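Local coordinates for protein thermotoga maritima TmcAL (Thermotoga maritima, PDB 5Y0T) that belongs to the HIGH nucleotidyl transferase family of the HUP clan and is modelled with adenosine-5'-rp-alpha-thio-triphosphate bound in a pocket, at residues 264-267 with 268-272; 137-140 with 141-145. All coordinates share one frame; numbering follows the deposited sequence.

Contact 1: residues 264-267 with 268-272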
loop_
_atom_site.group_PDB
_atom_site.type_symbol
_atom_site.label_atom_id
_atom_site.label_comp_id
_atom_site.label_asym_id
_atom_site.label_seq_id
_atom_site.Cartn_x
_atom_site.Cartn_y
_atom_site.Cartn_z
ATOM N N LYS A 264 -4.991 -6.672 0.250
ATOM C CA LYS A 264 -4.736 -7.576 1.368
ATOM C C LYS A 264 -5.870 -8.544 1.607
ATOM O O LYS A 264 -7.032 -8.196 1.415
ATOM C CB LYS A 264 -4.486 -6.775 2.657
ATOM C CG LYS A 264 -3.321 -5.805 2.563
ATOM C CD LYS A 264 -2.029 -6.535 2.267
ATOM C CE LYS A 264 -0.849 -5.572 2.256
ATOM N NZ LYS A 264 0.440 -6.308 2.414
ATOM N N ASN A 265 -5.531 -9.763 2.022
ATOM C CA ASN A 265 -6.555 -10.744 2.371
ATOM C C ASN A 265 -6.714 -10.834 3.885
ATOM O O ASN A 265 -6.028 -10.127 4.634
ATOM C CB ASN A 265 -6.240 -12.122 1.770
ATOM C CG ASN A 265 -4.945 -12.745 2.309
ATOM O OD1 ASN A 265 -4.331 -12.261 3.265
ATOM N ND2 ASN A 265 -4.537 -13.849 1.690
ATOM N N MET A 266 -7.624 -11.696 4.334
ATOM C CA MET A 266 -7.945 -11.770 5.754
ATOM C C MET A 266 -6.751 -12.241 6.569
ATOM O O MET A 266 -6.562 -11.798 7.712
ATOM C CB MET A 266 -9.149 -12.686 5.988
ATOM C CG MET A 266 -10.466 -11.937 5.980
ATOM S SD MET A 266 -11.874 -13.030 6.267
ATOM C CE MET A 266 -11.570 -13.535 7.957
ATOM N N ASP A 267 -5.944 -13.116 5.964
ATOM C CA ASP A 267 -4.710 -13.609 6.581
ATOM C C ASP A 267 -3.809 -12.460 7.015
ATOM O O ASP A 267 -3.186 -12.516 8.073
ATOM C CB ASP A 267 -3.937 -14.523 5.624
ATOM C CG ASP A 267 -4.642 -15.847 5.384
ATOM O OD1 ASP A 267 -5.583 -16.167 6.145
ATOM O OD2 ASP A 267 -4.251 -16.571 4.442
ATOM N N PHE A 268 -3.741 -11.419 6.191
ATOM C CA PHE A 268 -2.939 -10.260 6.528
ATOM C C PHE A 268 -3.491 -9.567 7.768
ATOM O O PHE A 268 -2.747 -9.314 8.713
ATOM C CB PHE A 268 -2.865 -9.287 5.339
ATOM C CG PHE A 268 -2.307 -7.952 5.691
ATOM C CD1 PHE A 268 -0.941 -7.726 5.643
ATOM C CD2 PHE A 268 -3.142 -6.916 6.070
ATOM C CE1 PHE A 268 -0.421 -6.494 5.969
ATOM C CE2 PHE A 268 -2.615 -5.685 6.409
ATOM C CZ PHE A 268 -1.264 -5.472 6.357
ATOM N N PHE A 269 -4.781 -9.242 7.773
ATOM C CA PHE A 269 -5.352 -8.479 8.894
ATOM C C PHE A 269 -5.294 -9.252 10.217
ATOM O O PHE A 269 -5.147 -8.650 11.281
ATOM C CB PHE A 269 -6.799 -8.057 8.597
ATOM C CG PHE A 269 -6.928 -7.120 7.418
ATOM C CD1 PHE A 269 -6.470 -5.808 7.496
ATOM C CD2 PHE A 269 -7.507 -7.553 6.233
ATOM C CE1 PHE A 269 -6.581 -4.948 6.419
ATOM C CE2 PHE A 269 -7.616 -6.699 5.142
ATOM C CZ PHE A 269 -7.161 -5.399 5.229
ATOM N N GLU A 270 -5.385 -10.577 10.151
ATOM C CA GLU A 270 -5.292 -11.408 11.359
ATOM C C GLU A 270 -3.961 -11.224 12.107
ATOM O O GLU A 270 -3.887 -11.423 13.317
ATOM C CB GLU A 270 -5.502 -12.891 11.010
ATOM C CG GLU A 270 -6.945 -13.212 10.680
ATOM C CD GLU A 270 -7.133 -14.546 9.970
ATOM O OE1 GLU A 270 -6.197 -15.375 9.968
ATOM O OE2 GLU A 270 -8.229 -14.758 9.407
ATOM N N LYS A 271 -2.918 -10.824 11.395
ATOM C CA LYS A 271 -1.619 -10.601 12.027
ATOM C C LYS A 271 -1.455 -9.192 12.591
ATOM O O LYS A 271 -0.481 -8.907 13.298
ATOM C CB LYS A 271 -0.497 -10.865 11.033
ATOM C CG LYS A 271 -0.475 -12.275 10.464
ATOM C CD LYS A 271 0.541 -12.345 9.329
ATOM C CE LYS A 271 0.335 -13.560 8.437
ATOM N NZ LYS A 271 1.123 -13.393 7.177
ATOM N N ILE A 272 -2.388 -8.300 12.269
ATOM C CA ILE A 272 -2.252 -6.901 12.668
ATOM C C ILE A 272 -2.823 -6.694 14.076
ATOM O O ILE A 272 -3.859 -7.263 14.427
ATOM C CB ILE A 272 -2.945 -5.963 11.653
ATOM C CG1 ILE A 272 -2.280 -6.088 10.271
ATOM C CG2 ILE A 272 -2.922 -4.509 12.130
ATOM C CD1 ILE A 272 -0.782 -5.681 10.240
#
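The chain enters the short helix 266-270 at Asn-265, and within the helix Glu-270 N donates to Met-266 O at 3.0 Å. Asn-265 is the N-cap: its OD1 accepts from Phe-268 N at 3.1 Å, the donor tilted 20° from the carbonyl plane. With chi1 at 63°, its CG sits between the backbone N and the carbonyl carbon, which turns the amide back over the first turn. Asn-265 O adds two weak bonds, from Phe-268 N and Phe-269 N. Ahead of the cap, the Lys-264 chain lies over one face of the Phe-268 ring, a CH-pi contact with CD 3.8 Å from the centroid; a bend at chi2 (-60°) lays it there. Phe-269 faces inward, its ring meeting Phe-275 and Phe-283, the latter on helix 279-289. On the outer side, Asp-267 OD1 and Glu-270 OE1 stand 4.0 Å apart, two like charges side by side. The lysine methylenes thus serve as an apolar cover for Phe-268, while NZ also makes a long, weak ion pair with Glu-320 of the second subunit; repulsion between the carboxylates may be partly offset by the helix N-terminus beside Asp-267.

Contact 2: residues 137-140 with 141-145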
loop_
_atom_site.group_PDB
_atom_site.type_symbol
_atom_site.label_atom_id
_atom_site.label_comp_id
_atom_site.label_asym_id
_atom_site.label_seq_id
_atom_site.Cartn_x
_atom_site.Cartn_y
_atom_site.Cartn_z
ATOM N N TYR A 137 -19.806 -8.115 27.108
ATOM C CA TYR A 137 -19.505 -6.689 27.091
ATOM C C TYR A 137 -18.072 -6.462 26.607
ATOM O O TYR A 137 -17.204 -7.316 26.800
ATOM C CB TYR A 137 -19.702 -6.064 28.481
ATOM C CG TYR A 137 -21.152 -5.912 28.903
ATOM C CD1 TYR A 137 -22.035 -5.133 28.165
ATOM C CD2 TYR A 137 -21.632 -6.528 30.053
ATOM C CE1 TYR A 137 -23.358 -4.988 28.550
ATOM C CE2 TYR A 137 -22.951 -6.383 30.449
ATOM C CZ TYR A 137 -23.809 -5.615 29.695
ATOM O OH TYR A 137 -25.121 -5.479 30.084
ATOM N N SER A 138 -17.837 -5.318 25.971
ATOM C CA SER A 138 -16.485 -4.907 25.585
ATOM C C SER A 138 -15.637 -4.634 26.826
ATOM O O SER A 138 -16.178 -4.342 27.894
ATOM C CB SER A 138 -16.536 -3.661 24.702
ATOM O OG SER A 138 -16.903 -2.526 25.473
ATOM N N PHE A 139 -14.316 -4.718 26.692
ATOM C CA PHE A 139 -13.439 -4.532 27.847
ATOM C C PHE A 139 -13.676 -3.209 28.601
ATOM O O PHE A 139 -13.771 -3.219 29.829
ATOM C CB PHE A 139 -11.961 -4.628 27.450
ATOM C CG PHE A 139 -11.031 -4.413 28.606
ATOM C CD1 PHE A 139 -10.776 -5.438 29.502
ATOM C CD2 PHE A 139 -10.446 -3.174 28.826
ATOM C CE1 PHE A 139 -9.933 -5.236 30.586
ATOM C CE2 PHE A 139 -9.606 -2.967 29.904
ATOM C CZ PHE A 139 -9.352 -4.003 30.787
ATOM N N PRO A 140 -13.777 -2.074 27.884
ATOM C CA PRO A 140 -14.030 -0.852 28.656
ATOM C C PRO A 140 -15.346 -0.892 29.453
ATOM O O PRO A 140 -15.393 -0.379 30.575
ATOM C CB PRO A 140 -14.076 0.239 27.576
ATOM C CG PRO A 140 -13.313 -0.329 26.422
ATOM C CD PRO A 140 -13.604 -1.789 26.446
ATOM N N ASN A 141 -16.392 -1.493 28.892
ATOM C CA ASN A 141 -17.661 -1.592 29.603
ATOM C C ASN A 141 -17.569 -2.575 30.765
ATOM O O ASN A 141 -17.984 -2.269 31.886
ATOM C CB ASN A 141 -18.789 -2.005 28.653
ATOM C CG ASN A 141 -19.346 -0.835 27.855
ATOM O OD1 ASN A 141 -19.209 0.325 28.250
ATOM N ND2 ASN A 141 -19.991 -1.137 26.729
ATOM N N ALA A 142 -17.009 -3.748 30.486
ATOM C CA ALA A 142 -16.845 -4.806 31.476
ATOM C C ALA A 142 -16.049 -4.341 32.686
ATOM O O ALA A 142 -16.436 -4.599 33.829
ATOM C CB ALA A 142 -16.171 -6.015 30.849
ATOM N N ARG A 143 -14.931 -3.672 32.427
ATOM C CA ARG A 143 -14.114 -3.094 33.480
ATOM C C ARG A 143 -14.919 -2.095 34.305
ATOM O O ARG A 143 -14.823 -2.077 35.532
ATOM C CB ARG A 143 -12.876 -2.415 32.889
ATOM C CG ARG A 143 -12.022 -1.679 33.923
ATOM C CD ARG A 143 -10.682 -1.234 33.325
ATOM N NE ARG A 143 -10.846 -0.173 32.335
ATOM C CZ ARG A 143 -9.844 0.408 31.679
ATOM N NH1 ARG A 143 -8.579 0.043 31.897
ATOM N NH2 ARG A 143 -10.110 1.366 30.805
ATOM N N LYS A 144 -15.717 -1.276 33.625
ATOM C CA LYS A 144 -16.563 -0.295 34.297
ATOM C C LYS A 144 -17.554 -0.972 35.244
ATOM O O LYS A 144 -17.642 -0.619 36.424
ATOM C CB LYS A 144 -17.313 0.560 33.267
ATOM C CG LYS A 144 -18.160 1.679 33.882
ATOM C CD LYS A 144 -18.772 2.597 32.826
ATOM C CE LYS A 144 -19.729 1.852 31.902
ATOM N NZ LYS A 144 -20.433 2.780 30.964
ATOM N N TYR A 145 -18.289 -1.950 34.722
ATOM C CA TYR A 145 -19.289 -2.668 35.503
ATOM C C TYR A 145 -18.629 -3.433 36.647
ATOM O O TYR A 145 -19.168 -3.500 37.753
ATOM C CB TYR A 145 -20.080 -3.630 34.608
ATOM C CG TYR A 145 -20.795 -2.945 33.468
ATOM C CD1 TYR A 145 -21.327 -1.670 33.621
ATOM C CD2 TYR A 145 -20.929 -3.567 32.237
ATOM C CE1 TYR A 145 -21.978 -1.036 32.579
ATOM C CE2 TYR A 145 -21.576 -2.941 31.193
ATOM C CZ TYR A 145 -22.100 -1.679 31.369
ATOM O OH TYR A 145 -22.744 -1.058 30.325
HETATM O O HOH W 1 -20.265 -3.822 25.416
HETATM O O HOH W 2 -13.538 1.489 31.860
#
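Tyr-137 and Tyr-145 meet in a T-shaped pair across the start of helix 139-153, the edge of Tyr-145 directed at the face of Tyr-137. Tyr-145 CE2 stands 3.5 Å above the Tyr-137 ring plane, over its centre, and the two planes are 68° apart. In Tyr-137, CG lies anti to the carbonyl carbon (chi1 -73°), which brings the ring back alongside the helix that follows. The closely packed part continues at Ala-142, the buried residue of the group: its CB touches Ser-138 O at 3.4 Å, and its methyl also packs on Glu-132 and Leu-133 of helix 123-134. Ser-138 is the N-cap, and Ala-142 N donates to Ser-138 O at 2.8 Å in a nearly straight bond. The next two backbone bonds run from Arg-143 N to Phe-139 O at 2.9 Å and, longer, from Lys-144 N to Pro-140 O, whose donor lies above the carbonyl plane.

Next to the packed pair, at the edge of the Tyr-137 ring, one water accepts from both Ser-138 N and Asn-141 ND2. The looser part lies around Arg-143, where a second water donates to Pro-140 O and accepts from Arg-143 NE at 3.2 Å, in the guanidinium plane. Phe-139 reaches one face of that guanidinium with CE2, 3.8 Å from Arg-143 CZ, but the planes are inclined by 58°, so the groups do not stack flat.

The helix start therefore combines tyrosine and alanine packing with polar bridges: water joins Ser-138 N to Asn-141 ND2 and Pro-140 O to Arg-143 NE, while salt bridges pair Arg-143 NH1 with Glu-174 and Lys-144 NZ with Glu-165, matching both charges beyond this turn.

Both contacts are starts of helices, 266-270 and 139-153, in separate parts of the chain; their centres lie 27 Å apart and their nearest atoms about 16 Å, without touching. Contact 1 is partly buried, with Phe-269 directed into neighbouring helices, and comes near the second subunit at Lys-264. Contact 2 is a surface contact that no other chain of the assembly touches. The caps also differ: in 264-272 an asparagine side chain takes up a backbone N-H, whereas in 137-145 water links the residue at the cap to the first turn. A lysine chain covers an aromatic face in one; a second ring does so in the other.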